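Side-chain contacts in cobalamin biosynthesis protein CobN (Mycobacterium tuberculosis, PDB 7C6O), which is the large catalytic subunit of cobaltochelatase, the ligase that inserts cobalt into the corrin ring during cobalamin biosynthesis: residues 719-724 / 787-792; 738-743 / 754-759. All coordinates share one frame; numbering follows the deposited sequence. Where two conformers were deposited one is given.

How the contacts relate
Contacts 1 and 2 belong to one small cluster of helices at the periphery of the chain, their centres about 12 Å apart and both on the same side of the chain's centre. Contact 1 joins helices 710-722 and 784-801, and the chain between its segments includes both segments of contact 2, where the turn after helix 736-739 meets helix 750-769. Three approaches tie the two together: Val789 CG2 lies 4.3 Å from Ala739 CB, Arg724 CB lies 4.0 Å from Gln738 OE1, and Arg722 NH2 stands 3.9 Å from Glu757 OE1, a long, weak ion pair. The sodium ion, at Asp125 and Ser127, belongs to neither contact.

Contact 1 of 2, residues 719-724 / 787-792; sequences AILRAR and AAVLRF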
ATOM      1  N   ALA A 719      -8.576  13.458 -20.337  1.00 18.46           N
ATOM      2  CA  ALA A 719      -8.868  12.230 -19.605  1.00 18.52           C
ATOM      3  C   ALA A 719      -9.199  12.522 -18.147  1.00 19.39           C
ATOM      4  O   ALA A 719     -10.115  11.916 -17.576  1.00 17.71           O
ATOM      5  CB  ALA A 719      -7.688  11.265 -19.703  1.00 18.12           C
ATOM      6  N   ILE A 720      -8.468  13.450 -17.529  1.00 17.53           N
ATOM      7  CA  ILE A 720      -8.721  13.791 -16.132  1.00 18.60           C
ATOM      8  C   ILE A 720     -10.105  14.411 -15.975  1.00 18.38           C
ATOM      9  O   ILE A 720     -10.847  14.084 -15.041  1.00 18.68           O
ATOM     10  CB  ILE A 720      -7.614  14.724 -15.606  1.00 18.86           C
ATOM     11  CG1 ILE A 720      -6.290  13.958 -15.487  1.00 17.34           C
ATOM     12  CG2 ILE A 720      -8.012  15.339 -14.271  1.00 20.35           C
ATOM     13  CD1 ILE A 720      -5.088  14.839 -15.234  1.00 17.92           C
ATOM     14  N   LEU A 721     -10.479  15.302 -16.895  1.00 19.57           N
ATOM     15  CA  LEU A 721     -11.742  16.022 -16.798  1.00 21.98           C
ATOM     16  C   LEU A 721     -12.956  15.170 -17.139  1.00 23.21           C
ATOM     17  O   LEU A 721     -14.084  15.610 -16.888  1.00 22.83           O
ATOM     18  CB  LEU A 721     -11.723  17.246 -17.716  1.00 19.55           C
ATOM     19  CG  LEU A 721     -10.739  18.360 -17.362  1.00 18.44           C
ATOM     20  CD1 LEU A 721     -10.835  19.488 -18.380  1.00 19.94           C
ATOM     21  CD2 LEU A 721     -11.005  18.868 -15.952  1.00 18.87           C
ATOM     22  N   ARG A 722     -12.766  13.979 -17.713  1.00 22.04           N
ATOM     23  CA  ARG A 722     -13.918  13.166 -18.089  1.00 22.95           C
ATOM     24  C   ARG A 722     -14.679  12.670 -16.866  1.00 23.29           C
ATOM     25  O   ARG A 722     -15.899  12.478 -16.930  1.00 25.67           O
ATOM     26  CB  ARG A 722     -13.476  11.984 -18.953  1.00 22.78           C
ATOM     27  CG  ARG A 722     -14.636  11.252 -19.610  1.00 25.64           C
ATOM     28  CD  ARG A 722     -14.196   9.962 -20.278  1.00 22.43           C
ATOM     29  NE  ARG A 722     -13.396  10.190 -21.479  1.00 23.66           N
ATOM     30  CZ  ARG A 722     -12.932   9.215 -22.253  1.00 20.75           C
ATOM     31  NH1 ARG A 722     -13.190   7.948 -21.949  1.00 18.95           N
ATOM     32  NH2 ARG A 722     -12.212   9.501 -23.329  1.00 21.55           N
ATOM     33  N   ALA A 723     -13.990  12.473 -15.750  1.00 22.30           N
ATOM     34  CA  ALA A 723     -14.623  11.924 -14.563  1.00 19.52           C
ATOM     35  C   ALA A 723     -15.314  13.012 -13.754  1.00 21.29           C
ATOM     36  O   ALA A 723     -14.931  14.186 -13.791  1.00 18.24           O
ATOM     37  CB  ALA A 723     -13.591  11.219 -13.683  1.00 20.86           C
ATOM     38  N   ARG A 724     -16.356  12.614 -13.028  1.00 23.42           N
ATOM     39  CA  ARG A 724     -16.924  13.496 -12.021  0.53 28.64           C
ATOM     40  C   ARG A 724     -15.903  13.685 -10.903  1.00 27.73           C
ATOM     41  O   ARG A 724     -15.277  12.722 -10.444  1.00 23.74           O
ATOM     42  CB  ARG A 724     -18.248  12.930 -11.495  0.53 31.28           C
ATOM     43  CG  ARG A 724     -18.227  12.378 -10.073  0.53 33.94           C
ATOM     44  CD  ARG A 724     -17.871  10.897 -10.036  0.53 36.05           C
ATOM     45  NE  ARG A 724     -17.646  10.436  -8.667  0.53 35.87           N
ATOM     46  CZ  ARG A 724     -16.449  10.178  -8.150  0.53 32.40           C
ATOM     47  NH1 ARG A 724     -15.359  10.317  -8.893  0.53 30.53           N
ATOM     48  NH2 ARG A 724     -16.342   9.771  -6.893  0.53 28.06           N
ATOM     49  N   ALA A 787     -18.188  25.747 -18.375  1.00 30.21           N
ATOM     50  CA  ALA A 787     -17.242  26.790 -17.996  1.00 30.20           C
ATOM     51  C   ALA A 787     -16.678  26.553 -16.601  1.00 29.36           C
ATOM     52  O   ALA A 787     -15.505  26.854 -16.348  1.00 31.35           O
ATOM     53  CB  ALA A 787     -17.909  28.163 -18.081  1.00 28.66           C
ATOM     54  N   ALA A 788     -17.490  26.011 -15.690  1.00 27.98           N
ATOM     55  CA  ALA A 788     -16.992  25.704 -14.353  1.00 29.09           C
ATOM     56  C   ALA A 788     -15.950  24.593 -14.396  1.00 27.79           C
ATOM     57  O   ALA A 788     -14.988  24.606 -13.618  1.00 25.26           O
ATOM     58  CB  ALA A 788     -18.150  25.320 -13.434  1.00 30.29           C
ATOM     59  N   VAL A 789     -16.121  23.625 -15.299  1.00 27.96           N
ATOM     60  CA  VAL A 789     -15.136  22.557 -15.442  1.00 25.93           C
ATOM     61  C   VAL A 789     -13.839  23.105 -16.025  1.00 24.32           C
ATOM     62  O   VAL A 789     -12.743  22.791 -15.546  1.00 23.63           O
ATOM     63  CB  VAL A 789     -15.701  21.414 -16.304  1.00 25.50           C
ATOM     64  CG1 VAL A 789     -14.634  20.352 -16.545  1.00 22.53           C
ATOM     65  CG2 VAL A 789     -16.923  20.803 -15.638  1.00 24.22           C
ATOM     66  N   LEU A 790     -13.946  23.932 -17.069  1.00 24.70           N
ATOM     67  CA  LEU A 790     -12.753  24.529 -17.662  1.00 27.73           C
ATOM     68  C   LEU A 790     -12.011  25.392 -16.651  1.00 27.28           C
ATOM     69  O   LEU A 790     -10.774  25.437 -16.649  1.00 27.11           O
ATOM     70  CB  LEU A 790     -13.133  25.351 -18.894  1.00 28.74           C
ATOM     71  CG  LEU A 790     -13.769  24.584 -20.055  1.00 29.10           C
ATOM     72  CD1 LEU A 790     -14.107  25.527 -21.201  1.00 29.93           C
ATOM     73  CD2 LEU A 790     -12.851  23.467 -20.527  1.00 28.73           C
ATOM     74  N   ARG A 791     -12.750  26.091 -15.786  1.00 28.05           N
ATOM     75  CA  ARG A 791     -12.116  26.892 -14.745  1.00 28.60           C
ATOM     76  C   ARG A 791     -11.417  26.001 -13.727  1.00 26.65           C
ATOM     77  O   ARG A 791     -10.325  26.329 -13.249  1.00 28.38           O
ATOM     78  CB  ARG A 791     -13.161  27.784 -14.072  1.00 33.28           C
ATOM     79  CG  ARG A 791     -12.607  29.031 -13.403  1.00 38.71           C
ATOM     80  CD  ARG A 791     -13.658  30.147 -13.354  1.00 42.67           C
ATOM     81  NE  ARG A 791     -15.002  29.634 -13.092  1.00 44.84           N
ATOM     82  CZ  ARG A 791     -16.024  29.732 -13.939  1.00 45.54           C
ATOM     83  NH1 ARG A 791     -15.868  30.343 -15.106  1.00 46.13           N
ATOM     84  NH2 ARG A 791     -17.208  29.231 -13.613  1.00 43.05           N
ATOM     85  N   PHE A 792     -12.034  24.865 -13.391  1.00 23.78           N
ATOM     86  CA  PHE A 792     -11.390  23.893 -12.513  1.00 23.23           C
ATOM     87  C   PHE A 792     -10.103  23.363 -13.133  1.00 22.14           C
ATOM     88  O   PHE A 792      -9.097  23.185 -12.436  1.00 26.17           O
ATOM     89  CB  PHE A 792     -12.359  22.747 -12.215  1.00 23.52           C
ATOM     90  CG  PHE A 792     -11.759  21.633 -11.401  1.00 25.53           C
ATOM     91  CD1 PHE A 792     -11.548  21.783 -10.042  1.00 24.75           C
ATOM     92  CD2 PHE A 792     -11.426  20.426 -11.997  1.00 25.81           C
ATOM     93  CE1 PHE A 792     -11.004  20.755  -9.292  1.00 24.73           C
ATOM     94  CE2 PHE A 792     -10.882  19.395 -11.253  1.00 22.33           C
ATOM     95  CZ  PHE A 792     -10.672  19.559  -9.898  1.00 22.83           C
TER
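Leu721 overlaps Val789 and Phe792 with a single methyl, CD2, where the end of helix 710-722 faces helix 784-801. That methyl lies 4.0 Å from Val789 CG1, and the two side chains run antiparallel alongside one another. The same CD2 reaches the Phe792 ring at its edge, near the ring plane, 4.3 Å from CD2 of the phenylalanine, so the ring offers its rim to the leucine and not its face. With CG anti to the carbonyl carbon (chi1 -66°), the branch of Leu721 swings toward helix 784-801; CD1 continues the chain in extended form, and CD2, the other methyl, makes the contacts. Val789 and Phe792 both set out toward the leucine, one helical turn apart, and CD2 touches both.

No hydrogen bond crosses here. The nearest backbones, at Leu721 and Val789, are 7.5 Å apart between CA atoms, and the three touching side chains are all buried hydrocarbon, so the contact is apolar.

Around this pair the packing continues in the same vein. Leu736 of helix 736-739 touches both Leu721 and Val789, Ile733 in the preceding loop packs on Val789 and Phe792, and Phe727 meets the Phe792 ring edge-to-face. Farther along helix 784-801, Ala793 adds to the cover on Leu721, and Ile720 on Val797 carries the meeting of the two helices past that leucine.

Contact 2 of 2, residues 738-743 / 754-759; sequences QALGLA and DQTEAK
Leu740 leads into Thr756 with its first side-chain carbon: CB sits 3.7 Å from the threonine methyl CG2. Beyond it, CG is anti to the carbonyl carbon (chi1 -70°), and the branch carries CD1 on to Lys759, 4.0 Å from that residue's CB. There the two chains pass at a slant, and the lysine's amine end leads away, leaving the start of its aliphatic chain to do the touching.

Leu742 takes the threonine from another side. Its CG stands 3.7 Å from Thr756 OG1, while CD1 lies 3.8 Å from Thr756 CB. Thr756 is thus held between two leucines, its CG2 touching both. In between, Gly741 adopts a positive phi of 128° and closes a Schellman motif at the end of helix 736-739; its N bonds back to Gln738 O at 3.0 Å. The reversal brings Leu740 and Leu742 against the same face of helix 750-769, which Leu740 follows on to Ala760 and Leu763.

Although a hydroxyl lies against Leu742, nothing polar bridges the segments: OG1 is hydrogen-bonded to Thr752 O, one turn back in its own helix. With that bond made locally, the join within these segments rests on apolar packing, while the salt bridge from Arg737 to Glu757 adds a polar tie beside it.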
ATOM      1  N   GLN A 738     -20.124  15.292 -19.320  1.00 26.89           N
ATOM      2  CA  GLN A 738     -21.386  15.384 -18.592  1.00 28.75           C
ATOM      3  C   GLN A 738     -21.955  16.795 -18.670  1.00 29.10           C
ATOM      4  O   GLN A 738     -23.136  16.987 -18.984  1.00 29.08           O
ATOM      5  CB  GLN A 738     -21.185  14.974 -17.133  1.00 32.81           C
ATOM      6  CG  GLN A 738     -21.239  13.480 -16.879  1.00 35.60           C
ATOM      7  CD  GLN A 738     -21.020  13.137 -15.417  1.00 38.78           C
ATOM      8  OE1 GLN A 738     -20.493  13.946 -14.650  1.00 38.83           O
ATOM      9  NE2 GLN A 738     -21.428  11.936 -15.021  1.00 39.34           N
ATOM     10  N   ALA A 739     -21.122  17.799 -18.381  1.00 29.07           N
ATOM     11  CA  ALA A 739     -21.552  19.187 -18.496  1.00 30.97           C
ATOM     12  C   ALA A 739     -21.935  19.549 -19.923  1.00 32.15           C
ATOM     13  O   ALA A 739     -22.657  20.530 -20.130  1.00 34.13           O
ATOM     14  CB  ALA A 739     -20.450  20.123 -17.997  1.00 30.91           C
ATOM     15  N   LEU A 740     -21.470  18.784 -20.907  1.00 30.21           N
ATOM     16  CA  LEU A 740     -21.821  19.008 -22.301  1.00 30.19           C
ATOM     17  C   LEU A 740     -22.995  18.155 -22.766  1.00 31.60           C
ATOM     18  O   LEU A 740     -23.371  18.240 -23.938  1.00 32.47           O
ATOM     19  CB  LEU A 740     -20.609  18.745 -23.203  1.00 28.03           C
ATOM     20  CG  LEU A 740     -19.468  19.761 -23.125  1.00 28.80           C
ATOM     21  CD1 LEU A 740     -18.351  19.381 -24.083  1.00 28.72           C
ATOM     22  CD2 LEU A 740     -19.981  21.164 -23.420  1.00 28.90           C
ATOM     23  N   GLY A 741     -23.575  17.332 -21.890  1.00 29.73           N
ATOM     24  CA  GLY A 741     -24.777  16.605 -22.253  1.00 29.15           C
ATOM     25  C   GLY A 741     -24.774  15.105 -22.024  1.00 30.48           C
ATOM     26  O   GLY A 741     -25.845  14.500 -21.915  1.00 32.45           O
ATOM     27  N   LEU A 742     -23.597  14.487 -21.954  1.00 28.66           N
ATOM     28  CA  LEU A 742     -23.530  13.036 -21.828  1.00 30.41           C
ATOM     29  C   LEU A 742     -23.877  12.587 -20.413  1.00 33.05           C
ATOM     30  O   LEU A 742     -23.635  13.292 -19.431  1.00 34.04           O
ATOM     31  CB  LEU A 742     -22.137  12.524 -22.200  1.00 31.14           C
ATOM     32  CG  LEU A 742     -21.782  12.405 -23.682  1.00 29.61           C
ATOM     33  CD1 LEU A 742     -20.429  11.718 -23.843  1.00 29.08           C
ATOM     34  CD2 LEU A 742     -22.862  11.652 -24.442  1.00 29.17           C
ATOM     35  N   ALA A 743     -24.447  11.385 -20.317  1.00 34.09           N
ATOM     36  CA  ALA A 743     -24.770  10.821 -19.011  1.00 37.82           C
ATOM     37  C   ALA A 743     -23.559  10.144 -18.379  1.00 39.31           C
ATOM     38  O   ALA A 743     -23.399  10.174 -17.153  1.00 38.63           O
ATOM     39  CB  ALA A 743     -25.927   9.832 -19.136  1.00 38.11           C
ATOM     40  N   ASP A 754     -19.078  10.442 -29.587  1.00 25.96           N
ATOM     41  CA  ASP A 754     -18.029  10.972 -30.452  1.00 26.17           C
ATOM     42  C   ASP A 754     -18.180  12.473 -30.654  1.00 26.81           C
ATOM     43  O   ASP A 754     -17.189  13.211 -30.663  1.00 26.75           O
ATOM     44  CB  ASP A 754     -18.042  10.249 -31.800  1.00 28.09           C
ATOM     45  CG  ASP A 754     -17.539   8.822 -31.701  1.00 31.37           C
ATOM     46  OD1 ASP A 754     -16.693   8.550 -30.824  1.00 32.04           O
ATOM     47  OD2 ASP A 754     -17.989   7.973 -32.500  1.00 33.32           O
ATOM     48  N   GLN A 755     -19.415  12.944 -30.823  1.00 29.37           N
ATOM     49  CA  GLN A 755     -19.633  14.371 -31.036  1.00 32.65           C
ATOM     50  C   GLN A 755     -19.321  15.170 -29.777  1.00 30.37           C
ATOM     51  O   GLN A 755     -18.735  16.257 -29.854  1.00 29.07           O
ATOM     52  CB  GLN A 755     -21.070  14.609 -31.497  1.00 38.31           C
ATOM     53  CG  GLN A 755     -21.431  13.822 -32.747  1.00 45.17           C
ATOM     54  CD  GLN A 755     -22.919  13.805 -33.027  1.00 50.87           C
ATOM     55  OE1 GLN A 755     -23.681  14.586 -32.460  1.00 55.38           O
ATOM     56  NE2 GLN A 755     -23.342  12.903 -33.908  1.00 51.15           N
ATOM     57  N   THR A 756     -19.692  14.646 -28.607  1.00 29.91           N
ATOM     58  CA  THR A 756     -19.396  15.348 -27.364  1.00 29.64           C
ATOM     59  C   THR A 756     -17.900  15.337 -27.068  1.00 28.31           C
ATOM     60  O   THR A 756     -17.355  16.324 -26.561  1.00 28.93           O
ATOM     61  CB  THR A 756     -20.180  14.726 -26.210  1.00 32.03           C
ATOM     62  OG1 THR A 756     -21.562  14.628 -26.574  1.00 33.72           O
ATOM     63  CG2 THR A 756     -20.061  15.588 -24.964  1.00 30.65           C
ATOM     64  N   GLU A 757     -17.219  14.232 -27.382  1.00 25.21           N
ATOM     65  CA  GLU A 757     -15.770  14.188 -27.211  1.00 24.27           C
ATOM     66  C   GLU A 757     -15.084  15.221 -28.096  1.00 22.62           C
ATOM     67  O   GLU A 757     -14.142  15.894 -27.660  1.00 23.53           O
ATOM     68  CB  GLU A 757     -15.244  12.783 -27.512  1.00 23.91           C
ATOM     69  CG  GLU A 757     -13.724  12.657 -27.497  1.00 23.69           C
ATOM     70  CD  GLU A 757     -13.126  12.740 -26.100  1.00 23.60           C
ATOM     71  OE1 GLU A 757     -13.873  12.584 -25.109  1.00 23.30           O
ATOM     72  OE2 GLU A 757     -11.899  12.961 -25.995  1.00 26.25           O
ATOM     73  N   ALA A 758     -15.546  15.367 -29.342  1.00 22.69           N
ATOM     74  CA  ALA A 758     -14.981  16.385 -30.221  1.00 25.03           C
ATOM     75  C   ALA A 758     -15.227  17.784 -29.669  1.00 26.26           C
ATOM     76  O   ALA A 758     -14.345  18.649 -29.737  1.00 29.40           O
ATOM     77  CB  ALA A 758     -15.563  16.250 -31.629  1.00 25.98           C
ATOM     78  N   LYS A 759     -16.421  18.026 -29.119  1.00 23.26           N
ATOM     79  CA  LYS A 759     -16.701  19.321 -28.505  1.00 27.05           C
ATOM     80  C   LYS A 759     -15.821  19.549 -27.283  1.00 27.77           C
ATOM     81  O   LYS A 759     -15.279  20.645 -27.094  1.00 27.36           O
ATOM     82  CB  LYS A 759     -18.178  19.416 -28.122  1.00 29.05           C
ATOM     83  CG  LYS A 759     -19.134  19.447 -29.301  0.28 34.01           C
ATOM     84  CD  LYS A 759     -20.581  19.464 -28.831  0.60 38.83           C
ATOM     85  CE  LYS A 759     -21.539  19.610 -30.001  0.84 42.46           C
ATOM     86  NZ  LYS A 759     -21.347  18.533 -31.010  0.80 44.24           N
TER